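Local coordinates for surface protein SPB1 (Streptococcus agalactiae, PDB 4UZG) that probably forms the backbone of the group B streptococcal type 2b pilus as its repeating, sortase-assembled subunit, at residues L238-K241 / K242-G246. Residues are numbered along the deposited sequence; the frame is centred on the assembly and turned at random.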
loop_
_atom_site.group_PDB
_atom_site.type_symbol
_atom_site.label_atom_id
_atom_site.label_comp_id
_atom_site.label_asym_id
_atom_site.label_seq_id
_atom_site.Cartn_x
_atom_site.Cartn_y
_atom_site.Cartn_z
ATOM N N LEU A 238 8.776 -6.088 -20.613
ATOM C CA LEU A 238 7.752 -6.888 -21.273
ATOM C C LEU A 238 8.436 -7.907 -22.162
ATOM O O LEU A 238 9.142 -7.525 -23.094
ATOM C CB LEU A 238 6.859 -6.000 -22.126
ATOM C CG LEU A 238 6.234 -4.784 -21.415
ATOM C CD1 LEU A 238 5.432 -3.933 -22.384
ATOM C CD2 LEU A 238 5.406 -5.165 -20.245
ATOM N N VAL A 239 8.226 -9.183 -21.887
ATOM C CA VAL A 239 8.877 -10.265 -22.608
ATOM C C VAL A 239 7.813 -11.032 -23.406
ATOM O O VAL A 239 6.924 -11.655 -22.829
ATOM C CB VAL A 239 9.598 -11.207 -21.644
ATOM C CG1 VAL A 239 10.228 -12.377 -22.371
ATOM C CG2 VAL A 239 10.651 -10.458 -20.825
ATOM N N GLU A 240 7.912 -10.994 -24.728
ATOM C CA GLU A 240 6.986 -11.724 -25.562
ATOM C C GLU A 240 7.390 -13.186 -25.602
ATOM O O GLU A 240 8.519 -13.530 -25.959
ATOM C CB GLU A 240 6.957 -11.148 -26.963
ATOM C CG GLU A 240 5.832 -11.700 -27.782
ATOM C CD GLU A 240 5.742 -11.059 -29.155
ATOM O OE1 GLU A 240 6.619 -11.296 -30.006
ATOM O OE2 GLU A 240 4.748 -10.334 -29.387
ATOM N N LYS A 241 6.445 -14.044 -25.234
ATOM C CA LYS A 241 6.612 -15.482 -25.279
ATOM C C LYS A 241 6.018 -16.101 -26.541
ATOM O O LYS A 241 6.501 -17.141 -26.989
ATOM C CB LYS A 241 5.991 -16.127 -24.055
ATOM C CG LYS A 241 6.655 -15.735 -22.753
ATOM C CD LYS A 241 8.168 -15.983 -22.745
ATOM C CE LYS A 241 8.554 -17.449 -22.859
ATOM N NZ LYS A 241 8.179 -18.280 -21.678
ATOM N N LYS A 242 4.984 -15.489 -27.107
ATOM C CA LYS A 242 4.354 -15.972 -28.341
ATOM C C LYS A 242 3.866 -14.745 -29.093
ATOM O O LYS A 242 3.152 -13.917 -28.530
ATOM C CB LYS A 242 3.190 -16.925 -28.056
ATOM C CG LYS A 242 2.594 -17.542 -29.317
ATOM C CD LYS A 242 1.534 -18.628 -28.991
ATOM C CE LYS A 242 0.100 -18.064 -28.722
ATOM N NZ LYS A 242 -1.078 -19.092 -28.777
ATOM N N ALA A 243 4.266 -14.606 -30.353
ATOM C CA ALA A 243 3.784 -13.511 -31.169
ATOM C C ALA A 243 2.348 -13.788 -31.632
ATOM O O ALA A 243 1.919 -14.941 -31.678
ATOM C CB ALA A 243 4.698 -13.316 -32.367
ATOM N N PRO A 244 1.598 -12.736 -32.006
ATOM C CA PRO A 244 0.312 -12.984 -32.655
ATOM C C PRO A 244 0.505 -13.816 -33.902
ATOM O O PRO A 244 1.592 -13.872 -34.489
ATOM C CB PRO A 244 -0.212 -11.575 -33.014
ATOM C CG PRO A 244 0.559 -10.651 -32.156
ATOM C CD PRO A 244 1.902 -11.307 -31.968
ATOM N N LEU A 245 -0.566 -14.476 -34.298
ATOM C CA LEU A 245 -0.543 -15.370 -35.424
ATOM C C LEU A 245 0.041 -14.690 -36.664
ATOM O O LEU A 245 -0.458 -13.663 -37.101
ATOM C CB LEU A 245 -1.976 -15.814 -35.707
ATOM C CG LEU A 245 -2.199 -16.781 -36.862
ATOM C CD1 LEU A 245 -1.571 -18.113 -36.575
ATOM C CD2 LEU A 245 -3.685 -16.958 -37.131
ATOM N N GLY A 246 1.084 -15.282 -37.249
ATOM C CA GLY A 246 1.705 -14.744 -38.448
ATOM C C GLY A 246 2.824 -13.740 -38.239
ATOM O O GLY A 246 3.438 -13.308 -39.223
#
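Lys241 and Lys242 both lie opposite Ile188 of strand 188-192 in a classic beta bulge, and the chain turns a corner at Lys241 before running on as a loop through Ala243 and Pro244. Glu240 reaches along this loop. With CG anti to the backbone N (chi1 -169°) and the chain extended beyond it, the side chain follows the turning backbone: Glu240 CG lies 3.6 Å from Lys242 O. The carboxylate carbon, Glu240 CD, is 3.7 Å from Ala243 CA. Both carboxylate oxygens of Glu240 rest against Ala243, OE1 3.7 Å from its CB, and OE2 also borders CD of Pro244 at 4.0 Å; the proline ring crosses the Glu240 chain at about a right angle. These are van der Waals contacts; OE1 of the buried Glu240 accepts a hydrogen bond from the backbone N of Leu250. Lys241, bent at every torsion beyond CB, leads away to a salt bridge with Glu212. The sequence Leu-Val-Glu-Lys-Lys-Ala-Pro matches the E-box of Gram-positive pilins, and Glu240 touches Lys175 with Asn279 close by, consistent with the Lys-Asn isopeptide pair that the E-box glutamate serves in such prealbumin-like (CnaB-type) domains.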